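PDB 3TOS: CalS11 from Micromonospora echinospora, which probably transfers a methyl group from S-adenosylmethionine to an oxygen atom of its substrate in the biosynthesis of calicheamicin. Local coordinates for residues R10-D15 with N220-G225; L57-L62 with G81-T86; L100-G105 with A176-T181. All blocks are in the same frame, centred on the assembly; numbering follows the deposited sequence.

Contact 1: R10-D15 with N220-G225. With GLU (glutamic acid), chain P.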
loop_
_atom_site.group_PDB
_atom_site.type_symbol
_atom_site.label_atom_id
_atom_site.label_comp_id
_atom_site.label_asym_id
_atom_site.label_seq_id
_atom_site.Cartn_x
_atom_site.Cartn_y
_atom_site.Cartn_z
ATOM N N ARG B 10 -18.984 -19.287 -38.865
ATOM C CA ARG B 10 -18.590 -19.822 -37.553
ATOM C C ARG B 10 -17.408 -19.059 -36.974
ATOM O O ARG B 10 -17.072 -19.238 -35.792
ATOM C CB ARG B 10 -18.192 -21.301 -37.629
ATOM C CG ARG B 10 -19.331 -22.242 -38.084
ATOM C CD ARG B 10 -18.696 -23.662 -38.391
ATOM N NE ARG B 10 -17.599 -23.516 -39.382
ATOM C CZ ARG B 10 -16.574 -24.372 -39.577
ATOM N NH1 ARG B 10 -15.609 -24.085 -40.498
ATOM N NH2 ARG B 10 -16.480 -25.487 -38.846
ATOM N N ALA B 11 -16.813 -18.151 -37.757
ATOM C CA ALA B 11 -15.725 -17.316 -37.222
ATOM C C ALA B 11 -16.228 -16.150 -36.378
ATOM O O ALA B 11 -15.437 -15.458 -35.735
ATOM C CB ALA B 11 -14.834 -16.775 -38.365
ATOM N N PHE B 12 -17.522 -15.889 -36.468
ATOM C CA PHE B 12 -18.175 -14.911 -35.594
ATOM C C PHE B 12 -18.646 -15.564 -34.313
ATOM O O PHE B 12 -19.019 -16.762 -34.281
ATOM C CB PHE B 12 -19.366 -14.243 -36.300
ATOM C CG PHE B 12 -19.015 -13.581 -37.617
ATOM C CD1 PHE B 12 -17.988 -12.669 -37.702
ATOM C CD2 PHE B 12 -19.751 -13.860 -38.761
ATOM C CE1 PHE B 12 -17.689 -12.044 -38.917
ATOM C CE2 PHE B 12 -19.431 -13.249 -39.986
ATOM C CZ PHE B 12 -18.402 -12.341 -40.046
ATOM N N VAL B 13 -18.674 -14.773 -33.240
ATOM C CA VAL B 13 -19.252 -15.264 -32.005
ATOM C C VAL B 13 -20.703 -15.710 -32.238
ATOM O O VAL B 13 -21.489 -15.011 -32.912
ATOM C CB VAL B 13 -19.194 -14.177 -30.920
ATOM C CG1 VAL B 13 -19.828 -14.723 -29.589
ATOM C CG2 VAL B 13 -17.731 -13.687 -30.706
ATOM N N HIS B 14 -21.049 -16.900 -31.745
ATOM C CA HIS B 14 -22.413 -17.419 -31.846
ATOM C C HIS B 14 -22.633 -18.399 -30.734
ATOM O O HIS B 14 -21.661 -18.879 -30.121
ATOM C CB HIS B 14 -22.675 -18.065 -33.225
ATOM C CG HIS B 14 -21.780 -19.238 -33.538
ATOM N ND1 HIS B 14 -20.465 -19.110 -33.948
ATOM C CD2 HIS B 14 -22.033 -20.560 -33.530
ATOM C CE1 HIS B 14 -19.955 -20.307 -34.197
ATOM N NE2 HIS B 14 -20.891 -21.205 -33.965
ATOM N N ASP B 15 -23.906 -18.626 -30.411
ATOM C CA ASP B 15 -24.274 -19.502 -29.300
ATOM C C ASP B 15 -23.896 -20.963 -29.609
ATOM O O ASP B 15 -24.151 -21.462 -30.729
ATOM C CB ASP B 15 -25.763 -19.394 -29.041
ATOM C CG ASP B 15 -26.168 -18.065 -28.428
ATOM O OD1 ASP B 15 -25.299 -17.273 -27.992
ATOM O OD2 ASP B 15 -27.411 -17.879 -28.327
ATOM N N ASN B 220 -14.764 -6.690 -32.085
ATOM C CA ASN B 220 -15.501 -7.826 -32.644
ATOM C C ASN B 220 -15.432 -7.851 -34.187
ATOM O O ASN B 220 -15.851 -6.896 -34.848
ATOM C CB ASN B 220 -16.946 -7.730 -32.154
ATOM C CG ASN B 220 -17.811 -8.930 -32.586
ATOM O OD1 ASN B 220 -17.494 -9.627 -33.539
ATOM N ND2 ASN B 220 -18.884 -9.164 -31.896
ATOM N N PRO B 221 -14.891 -8.930 -34.764
ATOM C CA PRO B 221 -14.800 -8.979 -36.222
ATOM C C PRO B 221 -16.140 -8.742 -36.943
ATOM O O PRO B 221 -16.140 -8.202 -38.068
ATOM C CB PRO B 221 -14.302 -10.429 -36.499
ATOM C CG PRO B 221 -13.476 -10.801 -35.262
ATOM C CD PRO B 221 -14.261 -10.106 -34.099
ATOM N N LYS B 222 -17.260 -9.097 -36.311
ATOM C CA LYS B 222 -18.553 -8.934 -36.947
ATOM C C LYS B 222 -18.956 -7.440 -37.048
ATOM O O LYS B 222 -19.743 -7.068 -37.909
ATOM C CB LYS B 222 -19.611 -9.692 -36.141
ATOM C CG LYS B 222 -20.951 -9.732 -36.825
ATOM C CD LYS B 222 -21.929 -10.424 -35.844
ATOM C CE LYS B 222 -22.910 -11.223 -36.514
ATOM N NZ LYS B 222 -23.757 -11.896 -35.463
ATOM N N TRP B 223 -18.386 -6.593 -36.161
ATOM C CA TRP B 223 -18.845 -5.194 -36.064
ATOM C C TRP B 223 -17.652 -4.283 -35.888
ATOM O O TRP B 223 -17.384 -3.777 -34.780
ATOM C CB TRP B 223 -19.784 -4.988 -34.842
ATOM C CG TRP B 223 -21.033 -5.835 -34.848
ATOM C CD1 TRP B 223 -21.336 -6.836 -33.973
ATOM C CD2 TRP B 223 -22.149 -5.713 -35.736
ATOM N NE1 TRP B 223 -22.586 -7.351 -34.260
ATOM C CE2 TRP B 223 -23.101 -6.686 -35.344
ATOM C CE3 TRP B 223 -22.437 -4.880 -36.829
ATOM C CZ2 TRP B 223 -24.319 -6.837 -35.980
ATOM C CZ3 TRP B 223 -23.673 -5.037 -37.462
ATOM C CH2 TRP B 223 -24.581 -6.028 -37.046
ATOM N N PRO B 224 -16.911 -4.070 -36.972
ATOM C CA PRO B 224 -15.684 -3.275 -36.877
ATOM C C PRO B 224 -15.972 -1.754 -36.793
ATOM O O PRO B 224 -15.001 -0.993 -36.697
ATOM C CB PRO B 224 -14.952 -3.647 -38.181
ATOM C CG PRO B 224 -16.084 -3.841 -39.186
ATOM C CD PRO B 224 -17.194 -4.536 -38.347
ATOM N N GLY B 225 -17.250 -1.326 -36.810
ATOM C CA GLY B 225 -17.534 0.109 -36.913
ATOM C C GLY B 225 -17.060 0.954 -35.729
ATOM O O GLY B 225 -16.613 2.082 -35.917
HETATM N N GLU P . -23.908 -6.332 -28.922
HETATM C CA GLU P . -25.062 -7.285 -28.738
HETATM C C GLU P . -24.631 -8.413 -27.799
HETATM O O GLU P . -23.482 -8.418 -27.319
HETATM C CB GLU P . -25.530 -7.884 -30.101
HETATM C CG GLU P . -24.420 -8.701 -30.809
HETATM C CD GLU P . -24.831 -9.232 -32.190
HETATM O OE1 GLU P . -26.049 -9.368 -32.471
HETATM O OE2 GLU P . -23.929 -9.612 -32.951
HETATM O OXT GLU P . -25.380 -9.364 -27.508
HETATM O O HOH W 1 -17.573 -12.260 -33.930
HETATM O O HOH W 2 -23.012 -14.757 -35.000
HETATM O O HOH W 3 -21.124 -12.496 -33.810
#
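Phe12 and Lys222 cross at about a right angle where the loop ahead of helix 17-31 meets a type I beta turn, Asn220 to Trp223, beside the bound glutamate. The lysine passes between two aromatic rings. Phe12 CD1 lies 3.7 Å from Lys222 CB, and Lys222 CG sits over one face of the phenyl ring, offset toward its rim; the lysine CG also lies over a face of the Trp223 indole. This atom stands anti to the backbone N (chi1 -172°), which carries the chain out of the turn toward the ligand. An Asx turn braces the corner: Asn220 OD1 accepts from Lys222 N, which lies above the carbonyl plane. A water links that OD1 to Val13 N, and two more waters join Val13 O to Lys222 NZ, so the polar link between the two loops runs through three bound waters. His14 ND1 donates to Phe12 O at 2.8 Å, its acceptor lying in the ring plane. From a second subunit, His155 meets the His14 ring edge-to-face. Lys222 NZ makes a weak bond of 3.4 Å to OE2 of the bound glutamate, whereas Trp223 NE1 donates to the same OE2 at 2.9 Å and 174°, at the indole edge.

Contact 2: L57-L62 with G81-T86. With SAH (S-adenosyl-L-homocysteine), chain O.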
loop_
_atom_site.group_PDB
_atom_site.type_symbol
_atom_site.label_atom_id
_atom_site.label_comp_id
_atom_site.label_asym_id
_atom_site.label_seq_id
_atom_site.Cartn_x
_atom_site.Cartn_y
_atom_site.Cartn_z
ATOM N N LEU B 57 -23.075 -7.858 -14.036
ATOM C CA LEU B 57 -21.951 -7.578 -13.201
ATOM C C LEU B 57 -21.049 -6.540 -13.897
ATOM O O LEU B 57 -20.406 -5.719 -13.245
ATOM C CB LEU B 57 -21.166 -8.853 -12.888
ATOM C CG LEU B 57 -21.923 -9.884 -12.036
ATOM C CD1 LEU B 57 -21.117 -11.169 -12.008
ATOM C CD2 LEU B 57 -22.154 -9.318 -10.627
ATOM N N SER B 58 -20.929 -6.607 -15.250
ATOM C CA SER B 58 -20.094 -5.625 -15.971
ATOM C C SER B 58 -20.717 -4.221 -15.902
ATOM O O SER B 58 -19.986 -3.238 -15.666
ATOM C CB SER B 58 -19.924 -6.012 -17.445
ATOM O OG SER B 58 -19.082 -7.157 -17.491
HETATM N N MSE B 59 -22.039 -4.111 -16.042
HETATM C CA MSE B 59 -22.688 -2.796 -15.879
HETATM C C MSE B 59 -22.476 -2.232 -14.476
HETATM O O MSE B 59 -22.253 -1.009 -14.318
HETATM C CB MSE B 59 -24.173 -2.856 -16.223
HETATM C CG MSE B 59 -24.487 -3.224 -17.685
HETATM SE SE MSE B 59 -23.567 -2.162 -19.040
HETATM C CE MSE B 59 -22.129 -3.400 -19.501
ATOM N N ASP B 60 -22.553 -3.113 -13.481
ATOM C CA ASP B 60 -22.305 -2.713 -12.112
ATOM C C ASP B 60 -20.860 -2.230 -11.924
ATOM O O ASP B 60 -20.625 -1.242 -11.218
ATOM C CB ASP B 60 -22.608 -3.882 -11.137
ATOM C CG ASP B 60 -22.250 -3.559 -9.733
ATOM O OD1 ASP B 60 -22.977 -2.762 -9.141
ATOM O OD2 ASP B 60 -21.290 -4.125 -9.181
ATOM N N ALA B 61 -19.899 -2.899 -12.571
ATOM C CA ALA B 61 -18.493 -2.501 -12.456
ATOM C C ALA B 61 -18.286 -1.115 -13.094
ATOM O O ALA B 61 -17.575 -0.269 -12.522
ATOM C CB ALA B 61 -17.587 -3.528 -13.153
ATOM N N LEU B 62 -18.904 -0.861 -14.253
ATOM C CA LEU B 62 -18.762 0.479 -14.873
ATOM C C LEU B 62 -19.426 1.553 -14.009
ATOM O O LEU B 62 -18.822 2.626 -13.753
ATOM C CB LEU B 62 -19.391 0.528 -16.268
ATOM C CG LEU B 62 -18.729 -0.416 -17.294
ATOM C CD1 LEU B 62 -19.541 -0.310 -18.586
ATOM C CD2 LEU B 62 -17.229 -0.031 -17.624
ATOM N N GLY B 81 -33.966 -2.532 -23.737
ATOM C CA GLY B 81 -33.688 -1.779 -22.520
ATOM C C GLY B 81 -32.948 -2.553 -21.454
ATOM O O GLY B 81 -32.879 -2.081 -20.323
ATOM N N ARG B 82 -32.325 -3.684 -21.783
ATOM C CA ARG B 82 -31.584 -4.458 -20.779
ATOM C C ARG B 82 -30.709 -3.612 -19.864
ATOM O O ARG B 82 -30.744 -3.732 -18.630
ATOM C CB ARG B 82 -30.655 -5.437 -21.510
ATOM C CG ARG B 82 -29.785 -6.236 -20.503
ATOM C CD ARG B 82 -28.928 -7.352 -21.152
ATOM N NE ARG B 82 -28.073 -6.817 -22.221
ATOM C CZ ARG B 82 -27.065 -7.474 -22.803
ATOM N NH1 ARG B 82 -26.722 -8.696 -22.386
ATOM N NH2 ARG B 82 -26.332 -6.860 -23.752
ATOM N N HIS B 83 -29.853 -2.797 -20.476
ATOM C CA HIS B 83 -28.921 -2.006 -19.681
ATOM C C HIS B 83 -29.602 -0.869 -18.917
ATOM O O HIS B 83 -29.151 -0.513 -17.834
ATOM C CB HIS B 83 -27.809 -1.437 -20.567
ATOM C CG HIS B 83 -26.880 -2.486 -21.091
ATOM N ND1 HIS B 83 -26.164 -2.300 -22.239
ATOM C CD2 HIS B 83 -26.516 -3.705 -20.598
ATOM C CE1 HIS B 83 -25.408 -3.380 -22.460
ATOM N NE2 HIS B 83 -25.596 -4.235 -21.468
ATOM N N LEU B 84 -30.688 -0.282 -19.462
ATOM C CA LEU B 84 -31.343 0.842 -18.771
ATOM C C LEU B 84 -32.012 0.338 -17.504
ATOM O O LEU B 84 -31.957 0.999 -16.470
ATOM C CB LEU B 84 -32.401 1.518 -19.649
ATOM C CG LEU B 84 -31.900 2.145 -20.969
ATOM C CD1 LEU B 84 -32.967 2.956 -21.707
ATOM C CD2 LEU B 84 -30.594 2.936 -20.779
ATOM N N GLY B 85 -32.608 -0.864 -17.584
ATOM C CA GLY B 85 -33.204 -1.543 -16.412
ATOM C C GLY B 85 -32.124 -1.707 -15.379
ATOM O O GLY B 85 -32.324 -1.396 -14.199
ATOM N N THR B 86 -30.980 -2.253 -15.807
ATOM C CA THR B 86 -29.873 -2.493 -14.893
ATOM C C THR B 86 -29.425 -1.187 -14.182
ATOM O O THR B 86 -29.299 -1.139 -12.968
ATOM C CB THR B 86 -28.683 -3.103 -15.636
ATOM O OG1 THR B 86 -29.172 -4.279 -16.329
ATOM C CG2 THR B 86 -27.613 -3.485 -14.606
HETATM N N SAH O . -27.995 -2.270 -25.481
HETATM C CA SAH O . -28.949 -3.296 -26.011
HETATM C CB SAH O . -28.585 -3.786 -27.403
HETATM C CG SAH O . -28.690 -2.668 -28.461
HETATM S SD SAH O . -28.752 -3.390 -30.088
HETATM C C SAH O . -28.900 -4.472 -25.037
HETATM O O SAH O . -29.649 -5.481 -25.217
HETATM O OXT SAH O . -28.226 -4.416 -24.001
HETATM C "C5'" SAH O . -28.216 -2.038 -31.150
HETATM C "C4'" SAH O . -29.183 -0.806 -31.152
HETATM O "O4'" SAH O . -28.517 0.295 -31.787
HETATM C "C3'" SAH O . -30.417 -1.122 -32.010
HETATM O "O3'" SAH O . -31.616 -1.078 -31.198
HETATM C "C2'" SAH O . -30.359 -0.055 -33.090
HETATM O "O2'" SAH O . -31.640 0.451 -33.520
HETATM C "C1'" SAH O . -29.515 1.050 -32.412
HETATM N N9 SAH O . -28.875 1.951 -33.401
HETATM C C8 SAH O . -27.929 1.641 -34.327
HETATM N N7 SAH O . -27.708 2.771 -35.046
HETATM C C5 SAH O . -28.500 3.769 -34.602
HETATM C C6 SAH O . -28.703 5.175 -34.967
HETATM N N6 SAH O . -28.044 5.706 -36.023
HETATM N N1 SAH O . -29.603 5.869 -34.226
HETATM C C2 SAH O . -30.273 5.308 -33.175
HETATM N N3 SAH O . -30.190 4.004 -32.826
HETATM C C4 SAH O . -29.255 3.243 -33.498
#
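Met59, a selenomethionine in this model, sets CG beside its backbone N (chi1 -63°) and bends again at chi2 (-52°), which lays its selenium on the imidazole of His83. That ring is swung toward helix 50-65 by its own chi1 of -69°, which sets CG anti to the carbonyl carbon. The result is a Met-aromatic contact: SE stands 3.7 Å from the centroid of the His83 ring, nearly along the ring normal, while Met59 CG touches His83 CD2 at 3.6 Å. One turn further along helix 82-94, Met59 CB packs on Thr86 CG2 at 3.9 Å. The threonine hydroxyl is turned back to its own helix, where OG1 donates to Arg82 O from the face opposite to Thr86 N.

The other face of the imidazole carries OXT of S-adenosylhomocysteine, lying over the ring centre, so the ring is sandwiched between selenium and carboxylate. Its rotation is fixed at both nitrogens, ND1 by Glu75 and NE2 by Asp55. Arg82 grips the same OXT at its guanidinium edge, through NE at 3.0 Å and NH2 at 3.1 Å. Gly81, the last residue of the loop that follows strand 72-76, is the N-cap of helix 82-94. Contact of the loop and helix start after the first strand with the amino-acid end of the ligand is consistent with the Rossmann-like fold of S-adenosylmethionine-dependent methyltransferases.

Contact 3: L100-G105 with A176-T181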
loop_
_atom_site.group_PDB
_atom_site.type_symbol
_atom_site.label_atom_id
_atom_site.label_comp_id
_atom_site.label_asym_id
_atom_site.label_seq_id
_atom_site.Cartn_x
_atom_site.Cartn_y
_atom_site.Cartn_z
ATOM N N LEU B 100 -29.727 14.109 -9.777
ATOM C CA LEU B 100 -29.110 14.594 -11.033
ATOM C C LEU B 100 -28.547 13.491 -11.918
ATOM O O LEU B 100 -28.162 13.775 -13.063
ATOM C CB LEU B 100 -28.007 15.622 -10.751
ATOM C CG LEU B 100 -28.569 16.842 -10.015
ATOM C CD1 LEU B 100 -27.426 17.898 -9.884
ATOM C CD2 LEU B 100 -29.804 17.508 -10.687
ATOM N N ARG B 101 -28.492 12.275 -11.391
ATOM C CA ARG B 101 -27.948 11.168 -12.154
ATOM C C ARG B 101 -29.008 10.693 -13.138
ATOM O O ARG B 101 -29.679 9.688 -12.905
ATOM C CB ARG B 101 -27.488 9.997 -11.282
ATOM C CG ARG B 101 -26.778 8.881 -12.097
ATOM C CD ARG B 101 -25.366 9.229 -12.437
ATOM N NE ARG B 101 -24.520 9.211 -11.247
ATOM C CZ ARG B 101 -23.276 9.680 -11.178
ATOM N NH1 ARG B 101 -22.670 10.260 -12.235
ATOM N NH2 ARG B 101 -22.629 9.556 -10.016
ATOM N N ARG B 102 -29.213 11.442 -14.210
ATOM C CA ARG B 102 -30.147 11.084 -15.261
ATOM C C ARG B 102 -29.623 9.881 -16.046
ATOM O O ARG B 102 -28.418 9.762 -16.305
ATOM C CB ARG B 102 -30.315 12.280 -16.221
ATOM C CG ARG B 102 -31.440 12.083 -17.288
ATOM C CD ARG B 102 -31.697 13.410 -18.050
ATOM N NE ARG B 102 -32.489 14.355 -17.261
ATOM C CZ ARG B 102 -32.683 15.617 -17.624
ATOM N NH1 ARG B 102 -32.069 16.085 -18.720
ATOM N NH2 ARG B 102 -33.465 16.434 -16.873
ATOM N N ILE B 103 -30.563 9.029 -16.489
ATOM C CA ILE B 103 -30.260 7.918 -17.410
ATOM C C ILE B 103 -30.925 8.232 -18.720
ATOM O O ILE B 103 -32.128 8.447 -18.760
ATOM C CB ILE B 103 -30.830 6.564 -16.884
ATOM C CG1 ILE B 103 -30.073 6.167 -15.613
ATOM C CG2 ILE B 103 -30.679 5.475 -17.981
ATOM C CD1 ILE B 103 -30.789 5.076 -14.791
ATOM N N VAL B 104 -30.153 8.309 -19.800
ATOM C CA VAL B 104 -30.686 8.766 -21.103
ATOM C C VAL B 104 -30.386 7.667 -22.102
ATOM O O VAL B 104 -29.215 7.298 -22.299
ATOM C CB VAL B 104 -30.062 10.112 -21.593
ATOM C CG1 VAL B 104 -30.833 10.631 -22.737
ATOM C CG2 VAL B 104 -30.046 11.120 -20.411
ATOM N N GLY B 105 -31.437 7.115 -22.693
ATOM C CA GLY B 105 -31.271 6.042 -23.680
ATOM C C GLY B 105 -31.682 6.516 -25.053
ATOM O O GLY B 105 -32.747 7.048 -25.240
ATOM N N ALA B 176 -27.680 20.167 -27.024
ATOM C CA ALA B 176 -27.990 21.600 -27.188
ATOM C C ALA B 176 -29.079 22.055 -26.230
ATOM O O ALA B 176 -29.001 23.188 -25.709
ATOM C CB ALA B 176 -28.382 21.908 -28.604
ATOM N N GLU B 177 -30.052 21.168 -25.982
ATOM C CA GLU B 177 -31.153 21.440 -25.044
ATOM C C GLU B 177 -30.766 21.279 -23.582
ATOM O O GLU B 177 -31.514 21.724 -22.729
ATOM C CB GLU B 177 -32.361 20.534 -25.375
ATOM C CG GLU B 177 -32.965 20.887 -26.755
ATOM C CD GLU B 177 -34.051 19.874 -27.226
ATOM O OE1 GLU B 177 -34.347 18.908 -26.488
ATOM O OE2 GLU B 177 -34.599 19.988 -28.350
ATOM N N ASN B 178 -29.608 20.682 -23.303
ATOM C CA ASN B 178 -29.174 20.338 -21.931
ATOM C C ASN B 178 -27.743 20.809 -21.684
ATOM O O ASN B 178 -26.820 19.999 -21.529
ATOM C CB ASN B 178 -29.338 18.827 -21.657
ATOM C CG ASN B 178 -30.820 18.434 -21.640
ATOM O OD1 ASN B 178 -31.489 18.570 -20.608
ATOM N ND2 ASN B 178 -31.358 17.983 -22.792
ATOM N N PRO B 179 -27.542 22.132 -21.687
ATOM C CA PRO B 179 -26.187 22.693 -21.514
ATOM C C PRO B 179 -25.611 22.473 -20.114
ATOM O O PRO B 179 -24.421 22.764 -19.911
ATOM C CB PRO B 179 -26.394 24.223 -21.763
ATOM C CG PRO B 179 -27.819 24.456 -21.384
ATOM C CD PRO B 179 -28.539 23.209 -21.931
ATOM N N GLN B 180 -26.415 21.954 -19.189
ATOM C CA GLN B 180 -25.931 21.557 -17.857
ATOM C C GLN B 180 -25.229 20.216 -17.893
ATOM O O GLN B 180 -24.644 19.815 -16.876
ATOM C CB GLN B 180 -27.090 21.474 -16.865
ATOM C CG GLN B 180 -27.925 20.167 -16.958
ATOM C CD GLN B 180 -28.914 20.148 -18.149
ATOM O OE1 GLN B 180 -29.054 21.138 -18.886
ATOM N NE2 GLN B 180 -29.614 18.986 -18.341
ATOM N N THR B 181 -25.254 19.521 -19.069
ATOM C CA THR B 181 -24.834 18.113 -19.087
ATOM C C THR B 181 -23.333 17.922 -18.769
ATOM O O THR B 181 -22.443 18.616 -19.341
ATOM C CB THR B 181 -25.087 17.486 -20.488
ATOM O OG1 THR B 181 -26.490 17.518 -20.742
ATOM C CG2 THR B 181 -24.520 16.055 -20.592
HETATM O O HOH W 4 -33.793 18.923 -18.007
#
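Arg102 reaches across to Asn178 from just ahead of strand 103-107, and its side chain can be followed outward atom by atom. CB points toward the turn that comes after helix 167-177. CG extends away from the backbone N, and the aliphatic part of the chain passes Val72 and Val161 of the two flanking strands. At CD the chain bends, and NE turns toward Gln158 O, to which it makes a weak bond. Beyond CZ the two terminal nitrogens part company. NH2 donates to a water at 2.8 Å, and that water in turn makes a weak bond to Asn178 OD1. NH1 donates to Tyr174 OH and also directly to Asn178 OD1, at 3.2 Å and with a bent angle of 141°.

The guanidinium and the asparagine amide stand almost perpendicular, 85° apart. OD1 lies in the guanidinium plane, at its edge, whereas NH1 sits above the carbonyl plane. Gln180 NE2 lies in the carbonyl plane, on a lone pair of OD1, and donates to Asn178 OD1 at 3.0 Å and 174°. Within the type I turn from Asn178 to Thr181, Asn178 O takes both Thr181 N and Thr181 OG1, the latter at 2.6 Å. Asn178 ND2 donates back to Tyr174 O, which ties the turn back to helix 167-177.

OD1 thus serves two side-chain donors at once, and the nearby positive charge would probably polarise its carbonyl. The arginine is matched with neutral oxygens here, making this a polar tie between strand start and turn, not a salt bridge.

Contacts 2 and 3 touch: Leu84 of helix 82-94 packs on strand 103-107, its CD2 lying 3.8 Å from Ile103 CG2, although the centres of contacts 2 and 3 are about 19 Å apart. Contact 1 touches neither: its nearest atoms are about 10 Å from contact 2 and about 19 Å from contact 3, which lies on the opposite side of the chain's centre. Contacts 1 and 2 border neighbouring ligands, glutamate and S-adenosylhomocysteine; the His83 side chain is about 7 Å from the glutamate, and that of Lys222 about 11 Å from a bound S-adenosylhomocysteine. Contact 3 lies away from both pockets.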